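Long-range contacts in uncharacterized protein (Leptospira interrogans serogroup Icterohaemorrhagiae serovar copenhageni, PDB 6ULO), which is of unknown function but belongs to a domain family grouped with the NADP-binding Rossmann folds, its full-length form probably carrying a transmembrane helix: residues A[48-52]-A[266-272]; A[302-308]-A[316-320]; A[14-20]-A[187-191]. All blocks are in the same frame, centred on the assembly; numbering follows the deposited sequence. Where two conformers were deposited one is given.

Contact 1: residues A[48-52]-A[266-272]; sequences SNEDR and PGSEIST
Asp51 turns its carboxylate onto Ser271 and takes a two-pronged grip from it, joining two loops of a Rossmann-like domain: 48-52, which leads to helix 57-60, and 266-272, within the connection between strands 249-255 and 277-282. The tight part lies here. Ser271 OG donates to Asp51 OD1 over a short 2.5 Å, and Ser271 N donates to Asp51 OD2 at 2.7 Å, the latter clearly bent with 139° at the hydrogen. Both oxygens use their syn lone pairs, so the hydroxyl and amide of one serine fit the fork of the carboxylate and should hold its rotation. A chi1 of -63° sets CG beside the backbone N, which brings both oxygens to Ser271. Arg156 of helix 139-166 adds a salt bridge to OD1, which probably helps keep the group ionised. OD2 is less comfortably placed: it lies 3.2 Å from Ser268 O, acceptor against acceptor, with Ile270 CB packed beside it.

At the other end, Arg52 folds back on itself through chi2 and chi3, laying CG and CD against Pro266 O while NH1 bonds that oxygen at 2.9 Å. The bond is nearly straight (163°) and lies in the guanidinium plane. NH2 has its own salt bridge to Asp54, and Tyr167 adds a cation-pi contact.

Round Asn49 the packing is looser and water takes over. One water donates to Asn49 O (2.7 Å) and to Ser268 O (3.0 Å) while accepting from Asp51 N, so it ties three backbone atoms across the gap. The Asn49 and Thr272 side chains cross obliquely, Thr272 OG1 being hydrogen-bonded to Arg274 N. A second water spans this partly exposed side, accepting from Asn49 ND2 at 3.1 Å and donating to Ser271 O at 2.9 Å.

Contact 2: residues A[302-308]-A[316-320]; sequences VMVEGGT and TVVDK
Thr308 and Val317 form an antiparallel hydrogen-bonded pair, the backbone core of the contact. Thr308 N reaches Val317 O at 2.9 Å, and Val317 N returns to Thr308 O at 3.0 Å. Next to them, Gly307 and Val318 make the non-hydrogen-bonded pair. Beyond it the carbonyl of Gly306 turns to the chain leaving the strand: Lys320 N meets Gly306 O at 3.2 Å in the carbonyl plane, on a lone pair, and Asp319 N adds a weak bond to the same oxygen.

Among the side-chain polar contacts, Thr308 OG1 donates to Asp319 OD1 at 2.9 Å, OD1 accepting through its syn lone pair, on the side of OD2. Asp319 stands with CG between its own N and carbonyl carbon (chi1 50°), which brings the carboxylate back to the threonine. Lys320, bent at chi3, lays CE over the Gly306 carbonyl and offers NZ to Gly307 O in a weak bond.

Apolar contacts occupy the other side. Val302 CG1 meets Val318 CG1 at 4.0 Å and Met303 CG meets Val318 CG2 at 4.0 Å, both side chains crossing Val318 at about a right angle. Thr316 CG2 rests on the bare CA of Gly307, while its hydroxyl bonds His277.

The geometry is that of a beta hairpin, strands 307-310 and 315-318, entered directly from helix 299-306 at the edge of a Rossmann-like sheet.

Contact 3: residues A[14-20]-A[187-191]; sequences QNVSLNE and IEGKI
Asn15 ND2 donates a hydrogen bond to Glu188 O at 3.0 Å, and both sides of the bond are well aligned. The N-H...O angle is 167°, the oxygen lies close to the amide plane, and the donor sits in the carbonyl plane on a lone pair. Asn15 has two deposited conformers, so this bond describes one of them.

Helix 176-187 runs out in a Schellman motif at Gly189, which has positive phi and two bonds back into the last turn. Asn15 satisfies Glu188 O at this turn, just before strand 191-195, an outermost strand of the Rossmann-like sheet.

Lys190 NZ forms salt bridges to one oxygen of each of two carboxylates, a three-residue network. An extended chain carries it to Glu188 OE1 at 2.8 Å, which it meets from above the carboxylate plane, and to Glu20 OE1, also at 2.8 Å, which it meets on the syn side but 33° out of plane. Lying between acids whose OE1 atoms are 4.7 Å apart, the ammonium probably offsets their mutual repulsion. The Glu20 branch holds for one of its two conformers.

On the N-terminal side, Ser17 OG, at the N-cap of helix 18-28, accepts from Glu20 N at 2.9 Å. This capping bond satisfies the Glu20 N-H, while the carboxylate reaches across to Lys190. Gln14 OE1 touches Ile187 CG2 at 3.5 Å, and Gln14 NE2 is taken up by Glu12 O.

From the N terminus, contact 3 opens first at 14-20, and contact 1 opens at 48-52. Contact 3 closes at 187-191, having enclosed strands 66-69 and 86-91 and the helices from 94-109 to 176-187, and contact 1 closes later at 266-272, so the two cross along the chain. Contact 2 is local: its hairpin closes after both, in series. Contact 3 ties the start of helix 18-28 to the turn before strand 191-195, contact 1 joins the loop before helix 57-60 to the long connection between strands 249-255 and 277-282, and contact 2 completes the other sheet edge. Centres of contacts 2 and 3 lie 38 Å apart, on opposite sides of the chain's centre; none touches another.

Contact 1: residues A[48-52]-A[266-272]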
ATOM      1  N   SER A  48      -2.297   8.573   4.215  1.00 13.11           N
ATOM      2  CA  SER A  48      -1.056   8.379   4.935  1.00 12.79           C
ATOM      3  C   SER A  48      -0.611   9.680   5.612  1.00 13.23           C
ATOM      4  O   SER A  48      -0.950  10.790   5.179  1.00 13.99           O
ATOM      5  CB  SER A  48       0.024   7.978   3.924  1.00 14.49           C
ATOM      6  OG  SER A  48       1.285   7.759   4.549  1.00 15.66           O
ATOM      7  N   ASN A  49       0.156   9.536   6.692  1.00 12.38           N
ATOM      8  CA  ASN A  49       0.829  10.659   7.338  1.00 12.95           C
ATOM      9  C   ASN A  49       2.339  10.467   7.337  1.00 12.22           C
ATOM     10  O   ASN A  49       3.032  11.075   8.158  1.00 13.80           O
ATOM     11  CB  ASN A  49       0.279  10.869   8.748  1.00 15.13           C
ATOM     12  CG  ASN A  49       0.463   9.627   9.632  1.00 17.46           C
ATOM     13  OD1 ASN A  49       0.953   8.591   9.174  1.00 17.22           O
ATOM     14  ND2 ASN A  49       0.080   9.729  10.897  1.00 19.41           N
ATOM     15  N   GLU A  50       2.868   9.663   6.410  1.00 11.52           N
ATOM     16  CA  GLU A  50       4.297   9.388   6.266  1.00 11.18           C
ATOM     17  C   GLU A  50       4.851  10.351   5.219  1.00 11.78           C
ATOM     18  O   GLU A  50       4.535  10.225   4.031  1.00 13.21           O
ATOM     19  CB  GLU A  50       4.487   7.922   5.854  1.00 12.98           C
ATOM     20  CG  GLU A  50       3.948   7.019   6.994  1.00 13.06           C
ATOM     21  CD  GLU A  50       3.765   5.525   6.635  1.00 12.57           C
ATOM     22  OE1 GLU A  50       3.976   5.155   5.453  1.00 13.58           O
ATOM     23  OE2 GLU A  50       3.427   4.710   7.553  1.00 13.35           O
ATOM     24  N   ASP A  51       5.698  11.293   5.639  1.00 11.34           N
ATOM     25  CA  ASP A  51       6.148  12.392   4.785  1.00 11.60           C
ATOM     26  C   ASP A  51       7.497  12.169   4.119  1.00 10.88           C
ATOM     27  O   ASP A  51       7.950  13.047   3.371  1.00 12.34           O
ATOM     28  CB  ASP A  51       6.237  13.702   5.572  1.00 13.08           C
ATOM     29  CG  ASP A  51       4.903  14.149   6.108  1.00 15.80           C
ATOM     30  OD1 ASP A  51       3.876  13.882   5.452  1.00 16.18           O
ATOM     31  OD2 ASP A  51       4.865  14.733   7.220  1.00 18.60           O
ATOM     32  N   ARG A  52       8.171  11.043   4.361  1.00 11.04           N
ATOM     33  CA  ARG A  52       9.484  10.812   3.794  1.00 12.11           C
ATOM     34  C   ARG A  52       9.542   9.482   3.073  1.00 11.27           C
ATOM     35  O   ARG A  52      10.565   8.800   3.087  1.00 11.61           O
ATOM     36  CB  ARG A  52      10.601  10.954   4.837  1.00 11.72           C
ATOM     37  CG  ARG A  52      10.752  12.394   5.388  1.00 12.37           C
ATOM     38  CD  ARG A  52      11.034  13.433   4.287  1.00 12.02           C
ATOM     39  NE  ARG A  52      12.027  13.015   3.304  1.00 12.29           N
ATOM     40  CZ  ARG A  52      13.355  13.038   3.481  1.00 12.89           C
ATOM     41  NH1 ARG A  52      13.882  13.429   4.640  1.00 13.79           N
ATOM     42  NH2 ARG A  52      14.164  12.649   2.491  1.00 14.05           N
ATOM     43  N   PRO A 266      14.109  13.483   9.140  1.00 14.78           N
ATOM     44  CA  PRO A 266      13.922  14.924   8.941  1.00 14.58           C
ATOM     45  C   PRO A 266      12.743  15.188   8.008  1.00 15.20           C
ATOM     46  O   PRO A 266      12.583  14.540   6.963  1.00 15.07           O
ATOM     47  CB  PRO A 266      15.254  15.373   8.311  1.00 16.50           C
ATOM     48  CG  PRO A 266      16.213  14.308   8.570  1.00 18.97           C
ATOM     49  CD  PRO A 266      15.439  13.024   8.721  1.00 15.82           C
ATOM     50  N   GLY A 267      11.896  16.143   8.395  1.00 15.06           N
ATOM     51  CA  GLY A 267      10.735  16.474   7.613  1.00 15.85           C
ATOM     52  C   GLY A 267       9.478  15.751   8.025  1.00 15.93           C
ATOM     53  O   GLY A 267       8.425  16.026   7.457  1.00 17.33           O
ATOM     54  N   SER A 268       9.554  14.847   9.014  1.00 15.82           N
ATOM     55  CA  SER A 268       8.382  14.075   9.426  1.00 16.01           C
ATOM     56  C   SER A 268       7.281  14.950  10.005  1.00 17.57           C
ATOM     57  O   SER A 268       6.138  14.492  10.127  1.00 18.04           O
ATOM     58  CB  SER A 268       8.763  13.046  10.492  1.00 15.06           C
ATOM     59  OG  SER A 268       9.568  12.026   9.971  1.00 14.24           O
ATOM     60  N   GLU A 269       7.606  16.177  10.407  1.00 20.04           N
ATOM     61  CA  GLU A 269       6.704  17.004  11.187  1.00 22.08           C
ATOM     62  C   GLU A 269       5.572  17.609  10.374  1.00 22.42           C
ATOM     63  O   GLU A 269       4.695  18.247  10.970  1.00 23.83           O
ATOM     64  CB  GLU A 269       7.489  18.145  11.841  1.00 24.12           C
ATOM     65  CG  GLU A 269       8.000  19.218  10.852  1.00 25.99           C
ATOM     66  CD  GLU A 269       9.307  18.855  10.154  1.00 27.22           C
ATOM     67  OE1 GLU A 269       9.905  17.797  10.464  1.00 26.53           O
ATOM     68  OE2 GLU A 269       9.740  19.653   9.273  1.00 28.92           O
ATOM     69  N   ILE A 270       5.567  17.446   9.046  1.00 22.51           N
ATOM     70  CA  ILE A 270       4.523  18.066   8.229  1.00 23.23           C
ATOM     71  C   ILE A 270       3.148  17.478   8.554  1.00 23.90           C
ATOM     72  O   ILE A 270       2.182  18.213   8.803  1.00 24.01           O
ATOM     73  CB  ILE A 270       4.852  17.966   6.727  1.00 25.31           C
ATOM     74  CG1 ILE A 270       6.198  18.622   6.418  1.00 26.14           C
ATOM     75  CG2 ILE A 270       3.743  18.591   5.924  1.00 26.17           C
ATOM     76  CD1 ILE A 270       6.213  20.114   6.569  1.00 26.54           C
ATOM     77  N   SER A 271       3.039  16.146   8.570  1.00 23.48           N
ATOM     78  CA  SER A 271       1.752  15.488   8.691  1.00 24.29           C
ATOM     79  C   SER A 271       1.507  14.874  10.059  1.00 25.26           C
ATOM     80  O   SER A 271       0.385  14.421  10.317  1.00 27.45           O
ATOM     81  CB  SER A 271       1.600  14.379   7.629  1.00 23.13           C
ATOM     82  OG  SER A 271       1.691  14.871   6.302  1.00 23.48           O
ATOM     83  N   THR A 272       2.518  14.800  10.917  1.00 24.66           N
ATOM     84  CA  THR A 272       2.340  14.141  12.210  1.00 24.92           C
ATOM     85  C   THR A 272       3.347  14.693  13.200  1.00 25.40           C
ATOM     86  O   THR A 272       4.417  15.168  12.824  1.00 26.35           O
ATOM     87  CB  THR A 272       2.510  12.617  12.124  1.00 25.18           C
ATOM     88  OG1 THR A 272       2.139  12.024  13.378  1.00 25.27           O
ATOM     89  CG2 THR A 272       3.963  12.241  11.817  1.00 25.18           C
TER
HETATM   90  O   HOH W   1       5.599  11.949   8.610  1.00 13.04           O
HETATM   91  O   HOH W   2      -1.463  12.433  11.319  1.00 34.10           O

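Contact 2: residues A[302-308]-A[316-320]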
ATOM      1  N   VAL A 302      12.359  -6.926  16.161  1.00 17.07           N
ATOM      2  CA  VAL A 302      13.023  -7.288  14.906  1.00 17.07           C
ATOM      3  C   VAL A 302      14.056  -6.233  14.515  1.00 17.97           C
ATOM      4  O   VAL A 302      15.181  -6.549  14.103  1.00 18.14           O
ATOM      5  CB  VAL A 302      11.958  -7.493  13.808  1.00 16.89           C
ATOM      6  CG1 VAL A 302      12.604  -7.679  12.427  1.00 17.21           C
ATOM      7  CG2 VAL A 302      11.066  -8.690  14.157  1.00 17.47           C
ATOM      8  N   MET A 303      13.675  -4.965  14.629  1.00 16.98           N
ATOM      9  CA  MET A 303      14.581  -3.876  14.252  1.00 17.29           C
ATOM     10  C   MET A 303      15.712  -3.682  15.274  1.00 18.40           C
ATOM     11  O   MET A 303      16.847  -3.435  14.875  1.00 20.05           O
ATOM     12  CB  MET A 303      13.783  -2.589  14.067  1.00 16.83           C
ATOM     13  CG  MET A 303      12.860  -2.673  12.861  1.00 17.32           C
ATOM     14  SD  MET A 303      11.800  -1.228  12.674  1.00 15.54           S
ATOM     15  CE  MET A 303      13.052   0.058  12.488  1.00 15.85           C
ATOM     16  N   VAL A 304      15.420  -3.788  16.578  1.00 19.27           N
ATOM     17  CA  VAL A 304      16.459  -3.655  17.605  1.00 21.56           C
ATOM     18  C   VAL A 304      17.544  -4.694  17.390  1.00 23.16           C
ATOM     19  O   VAL A 304      18.740  -4.391  17.454  1.00 25.10           O
ATOM     20  CB  VAL A 304      15.842  -3.774  19.009  1.00 22.30           C
ATOM     21  CG1 VAL A 304      16.948  -3.979  20.072  1.00 22.82           C
ATOM     22  CG2 VAL A 304      15.029  -2.532  19.341  1.00 22.40           C
ATOM     23  N   GLU A 305      17.140  -5.945  17.142  1.00 23.55           N
ATOM     24  CA  GLU A 305      18.067  -7.068  17.052  1.00 24.60           C
ATOM     25  C   GLU A 305      18.623  -7.266  15.654  1.00 24.93           C
ATOM     26  O   GLU A 305      19.708  -7.840  15.505  1.00 26.81           O
ATOM     27  CB  GLU A 305      17.358  -8.357  17.468  1.00 25.57           C
ATOM     28  CG  GLU A 305      16.938  -8.358  18.925  1.00 27.54           C
ATOM     29  CD  GLU A 305      16.397  -9.694  19.386  1.00 29.74           C
ATOM     30  OE1 GLU A 305      16.456 -10.683  18.622  1.00 30.45           O
ATOM     31  OE2 GLU A 305      15.890  -9.739  20.523  1.00 31.62           O
ATOM     32  N   GLY A 306      17.908  -6.822  14.630  1.00 23.33           N
ATOM     33  CA  GLY A 306      18.315  -7.161  13.286  1.00 22.53           C
ATOM     34  C   GLY A 306      18.630  -5.996  12.375  1.00 21.89           C
ATOM     35  O   GLY A 306      19.067  -6.207  11.241  1.00 22.54           O
ATOM     36  N   GLY A 307      18.462  -4.768  12.852  1.00 20.79           N
ATOM     37  CA  GLY A 307      18.525  -3.590  11.990  1.00 20.56           C
ATOM     38  C   GLY A 307      19.879  -2.903  11.945  1.00 20.44           C
ATOM     39  O   GLY A 307      20.564  -2.782  12.961  1.00 21.95           O
ATOM     40  N   THR A 308      20.247  -2.442  10.749  1.00 19.33           N
ATOM     41  CA  THR A 308      21.367  -1.524  10.531  1.00 19.60           C
ATOM     42  C   THR A 308      20.755  -0.169  10.213  1.00 17.82           C
ATOM     43  O   THR A 308      19.995  -0.045   9.236  1.00 17.89           O
ATOM     44  CB  THR A 308      22.212  -1.986   9.342  1.00 22.65           C
ATOM     45  OG1 THR A 308      22.751  -3.287   9.605  1.00 24.37           O
ATOM     46  CG2 THR A 308      23.345  -1.027   9.082  1.00 23.50           C
ATOM     47  N   THR A 316      16.126   2.219   8.351  1.00 13.14           N
ATOM     48  CA  THR A 316      16.815   0.999   8.763  1.00 13.06           C
ATOM     49  C   THR A 316      16.613  -0.082   7.705  1.00 13.69           C
ATOM     50  O   THR A 316      15.545  -0.166   7.082  1.00 13.82           O
ATOM     51  CB  THR A 316      16.233   0.548  10.118  1.00 14.45           C
ATOM     52  OG1 THR A 316      16.691   1.431  11.148  1.00 15.41           O
ATOM     53  CG2 THR A 316      16.616  -0.849  10.498  1.00 15.29           C
ATOM     54  N   VAL A 317      17.656  -0.885   7.488  1.00 14.41           N
ATOM     55  CA  VAL A 317      17.548  -2.147   6.760  1.00 15.80           C
ATOM     56  C   VAL A 317      17.695  -3.253   7.784  1.00 16.05           C
ATOM     57  O   VAL A 317      18.709  -3.316   8.483  1.00 16.87           O
ATOM     58  CB  VAL A 317      18.648  -2.279   5.698  1.00 17.09           C
ATOM     59  CG1 VAL A 317      18.560  -3.625   4.992  1.00 17.67           C
ATOM     60  CG2 VAL A 317      18.635  -1.093   4.731  1.00 17.89           C
ATOM     61  N   VAL A 318      16.714  -4.147   7.871  1.00 15.57           N
ATOM     62  CA  VAL A 318      16.874  -5.336   8.705  1.00 16.70           C
ATOM     63  C   VAL A 318      17.548  -6.389   7.836  1.00 18.34           C
ATOM     64  O   VAL A 318      16.885  -7.068   7.029  1.00 19.46           O
ATOM     65  CB  VAL A 318      15.562  -5.845   9.306  1.00 16.41           C
ATOM     66  CG1 VAL A 318      15.797  -7.154  10.054  1.00 16.92           C
ATOM     67  CG2 VAL A 318      14.959  -4.805  10.246  1.00 17.74           C
ATOM     68  N   ASP A 319      18.868  -6.500   7.981  1.00 20.99           N
ATOM     69  CA  ASP A 319      19.669  -7.400   7.181  1.00 24.05           C
ATOM     70  C   ASP A 319      20.305  -8.503   8.017  1.00 24.96           C
ATOM     71  O   ASP A 319      21.049  -9.319   7.469  1.00 28.14           O
ATOM     72  CB  ASP A 319      20.736  -6.618   6.393  1.00 26.89           C
ATOM     73  CG  ASP A 319      21.537  -5.652   7.258  1.00 29.52           C
ATOM     74  OD1 ASP A 319      21.377  -5.645   8.499  1.00 29.26           O
ATOM     75  OD2 ASP A 319      22.322  -4.867   6.678  1.00 32.42           O
ATOM     76  N   LYS A 320      20.017  -8.559   9.318  1.00 23.75           N
ATOM     77  CA  LYS A 320      20.548  -9.561  10.229  1.00 24.88           C
ATOM     78  C   LYS A 320      19.434 -10.516  10.606  1.00 25.13           C
ATOM     79  O   LYS A 320      18.254 -10.228  10.430  1.00 23.46           O
ATOM     80  CB  LYS A 320      21.110  -8.887  11.484  1.00 26.15           C
ATOM     81  CG  LYS A 320      22.336  -8.018  11.211  1.00 28.13           C
ATOM     82  CD  LYS A 320      22.838  -7.246  12.449  1.00 31.45           C
ATOM     83  CE  LYS A 320      21.952  -6.055  12.812  1.00 33.28           C
ATOM     84  NZ  LYS A 320      22.508  -5.249  13.936  1.00 34.68           N
TER

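Contact 3: residues A[14-20]-A[187-191]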
ATOM      1  N   GLN A  14     -10.099  -4.913 -22.219  1.00 30.33           N
ATOM      2  CA  GLN A  14      -8.944  -4.051 -22.013  1.00 28.36           C
ATOM      3  C   GLN A  14      -7.622  -4.810 -21.968  1.00 25.60           C
ATOM      4  O   GLN A  14      -6.567  -4.185 -22.103  1.00 25.72           O
ATOM      5  CB  GLN A  14      -9.108  -3.262 -20.709  1.00 29.30           C
ATOM      6  CG  GLN A  14     -10.428  -2.511 -20.597  1.00 30.29           C
ATOM      7  CD  GLN A  14     -10.513  -1.339 -21.564  1.00 30.75           C
ATOM      8  OE1 GLN A  14      -9.705  -0.434 -21.508  1.00 30.92           O
ATOM      9  NE2 GLN A  14     -11.495  -1.365 -22.464  1.00 30.72           N
ATOM     10  N   ASN A  15      -7.627  -6.125 -21.782  1.00 23.85           N
ATOM     11  CA  ASN A  15      -6.337  -6.734 -21.546  0.51 23.48           C
ATOM     12  C   ASN A  15      -5.595  -7.037 -22.846  1.00 22.86           C
ATOM     13  O   ASN A  15      -6.173  -7.286 -23.907  1.00 22.84           O
ATOM     14  CB  ASN A  15      -6.426  -7.893 -20.556  0.51 24.18           C
ATOM     15  CG  ASN A  15      -6.873  -7.423 -19.179  0.51 24.57           C
ATOM     16  OD1 ASN A  15      -7.959  -7.763 -18.716  0.51 24.91           O
ATOM     17  ND2 ASN A  15      -6.040  -6.609 -18.531  0.51 24.68           N
ATOM     18  N   VAL A  16      -4.267  -6.931 -22.759  1.00 20.64           N
ATOM     19  CA  VAL A  16      -3.431  -7.007 -23.959  1.00 19.68           C
ATOM     20  C   VAL A  16      -3.145  -8.436 -24.405  1.00 19.85           C
ATOM     21  O   VAL A  16      -2.506  -8.636 -25.456  1.00 22.36           O
ATOM     22  CB  VAL A  16      -2.099  -6.267 -23.748  1.00 21.05           C
ATOM     23  CG1 VAL A  16      -2.360  -4.804 -23.374  1.00 20.80           C
ATOM     24  CG2 VAL A  16      -1.286  -7.002 -22.680  1.00 21.82           C
ATOM     25  N   SER A  17      -3.598  -9.444 -23.656  1.00 19.96           N
ATOM     26  CA  SER A  17      -3.511 -10.833 -24.106  1.00 19.79           C
ATOM     27  C   SER A  17      -4.546 -11.622 -23.329  1.00 19.19           C
ATOM     28  O   SER A  17      -4.999 -11.200 -22.262  1.00 19.57           O
ATOM     29  CB  SER A  17      -2.136 -11.440 -23.824  1.00 19.34           C
ATOM     30  OG  SER A  17      -1.962 -11.551 -22.424  1.00 19.86           O
ATOM     31  N   LEU A  18      -4.907 -12.783 -23.877  1.00 19.79           N
ATOM     32  CA  LEU A  18      -5.780 -13.687 -23.141  1.00 19.89           C
ATOM     33  C   LEU A  18      -5.179 -14.058 -21.787  1.00 19.28           C
ATOM     34  O   LEU A  18      -5.888 -14.088 -20.767  1.00 18.81           O
ATOM     35  CB  LEU A  18      -6.044 -14.934 -23.988  1.00 20.67           C
ATOM     36  CG  LEU A  18      -6.919 -16.012 -23.366  1.00 22.93           C
ATOM     37  CD1 LEU A  18      -8.291 -15.435 -23.129  1.00 24.97           C
ATOM     38  CD2 LEU A  18      -6.994 -17.171 -24.335  1.00 23.74           C
ATOM     39  N   ASN A  19      -3.876 -14.343 -21.759  1.00 19.15           N
ATOM     40  CA  ASN A  19      -3.225 -14.700 -20.502  1.00 19.71           C
ATOM     41  C   ASN A  19      -3.345 -13.593 -19.453  1.00 18.24           C
ATOM     42  O   ASN A  19      -3.635 -13.864 -18.279  1.00 18.12           O
ATOM     43  CB  ASN A  19      -1.756 -15.050 -20.709  1.00 21.82           C
ATOM     44  CG  ASN A  19      -1.094 -15.475 -19.419  1.00 25.17           C
ATOM     45  OD1 ASN A  19      -1.527 -16.429 -18.776  1.00 27.63           O
ATOM     46  ND2 ASN A  19      -0.047 -14.776 -19.030  1.00 26.22           N
ATOM     47  N   GLU A  20      -3.142 -12.337 -19.847  1.00 16.58           N
ATOM     48  CA  GLU A  20      -3.267 -11.279 -18.857  0.54 16.77           C
ATOM     49  C   GLU A  20      -4.699 -11.142 -18.361  1.00 16.56           C
ATOM     50  O   GLU A  20      -4.919 -10.927 -17.166  1.00 15.95           O
ATOM     51  CB  GLU A  20      -2.689  -9.968 -19.380  0.54 17.96           C
ATOM     52  CG  GLU A  20      -1.177 -10.024 -19.421  0.54 18.21           C
ATOM     53  CD  GLU A  20      -0.534  -8.671 -19.325  0.54 18.83           C
ATOM     54  OE1 GLU A  20      -1.224  -7.704 -18.955  0.54 18.09           O
ATOM     55  OE2 GLU A  20       0.661  -8.576 -19.633  0.54 19.37           O
ATOM     56  N   ILE A 187      -6.468   0.899 -15.568  1.00 11.19           N
ATOM     57  CA  ILE A 187      -7.264   0.571 -16.745  1.00 11.53           C
ATOM     58  C   ILE A 187      -7.312  -0.940 -16.961  1.00 11.82           C
ATOM     59  O   ILE A 187      -8.343  -1.484 -17.381  1.00 12.74           O
ATOM     60  CB  ILE A 187      -6.694   1.318 -17.969  1.00 12.41           C
ATOM     61  CG1 ILE A 187      -7.046   2.783 -17.861  1.00 12.80           C
ATOM     62  CG2 ILE A 187      -7.261   0.733 -19.281  1.00 13.67           C
ATOM     63  CD1 ILE A 187      -6.344   3.658 -18.906  1.00 13.65           C
ATOM     64  N   GLU A 188      -6.214  -1.630 -16.710  1.00 11.20           N
ATOM     65  CA  GLU A 188      -6.091  -3.056 -16.957  1.00 11.43           C
ATOM     66  C   GLU A 188      -6.691  -3.915 -15.864  1.00 11.30           C
ATOM     67  O   GLU A 188      -6.643  -5.140 -15.982  1.00 12.84           O
ATOM     68  CB  GLU A 188      -4.605  -3.394 -17.182  1.00 12.13           C
ATOM     69  CG  GLU A 188      -4.129  -2.816 -18.499  1.00 12.48           C
ATOM     70  CD  GLU A 188      -2.644  -2.941 -18.769  1.00 13.79           C
ATOM     71  OE1 GLU A 188      -1.853  -3.214 -17.844  1.00 14.28           O
ATOM     72  OE2 GLU A 188      -2.260  -2.699 -19.941  1.00 15.07           O
ATOM     73  N   GLY A 189      -7.254  -3.327 -14.812  1.00 11.21           N
ATOM     74  CA  GLY A 189      -7.821  -4.111 -13.743  1.00 11.73           C
ATOM     75  C   GLY A 189      -6.786  -4.691 -12.809  1.00 10.98           C
ATOM     76  O   GLY A 189      -7.080  -5.618 -12.042  1.00 12.67           O
ATOM     77  N   LYS A 190      -5.574  -4.144 -12.821  1.00 10.44           N
ATOM     78  CA  LYS A 190      -4.456  -4.686 -12.071  1.00 10.22           C
ATOM     79  C   LYS A 190      -4.251  -4.032 -10.730  1.00 10.42           C
ATOM     80  O   LYS A 190      -3.273  -4.378 -10.057  1.00 11.42           O
ATOM     81  CB  LYS A 190      -3.184  -4.597 -12.910  1.00 10.60           C
ATOM     82  CG  LYS A 190      -3.224  -5.417 -14.197  1.00 11.58           C
ATOM     83  CD  LYS A 190      -1.977  -5.190 -15.022  1.00 11.36           C
ATOM     84  CE  LYS A 190      -1.917  -6.129 -16.199  1.00 12.45           C
ATOM     85  NZ  LYS A 190      -0.803  -5.708 -17.105  1.00 13.97           N
ATOM     86  N   ILE A 191      -5.140  -3.135 -10.320  1.00 10.16           N
ATOM     87  CA  ILE A 191      -5.126  -2.571  -8.969  1.00 10.13           C
ATOM     88  C   ILE A 191      -6.397  -3.073  -8.321  1.00 10.26           C
ATOM     89  O   ILE A 191      -7.499  -2.759  -8.801  1.00 11.10           O
ATOM     90  CB  ILE A 191      -5.078  -1.030  -8.957  1.00 10.41           C
ATOM     91  CG1 ILE A 191      -3.989  -0.513  -9.885  1.00 11.61           C
ATOM     92  CG2 ILE A 191      -4.872  -0.566  -7.514  1.00 11.36           C
ATOM     93  CD1 ILE A 191      -3.874   1.021  -9.909  1.00 11.99           C
TER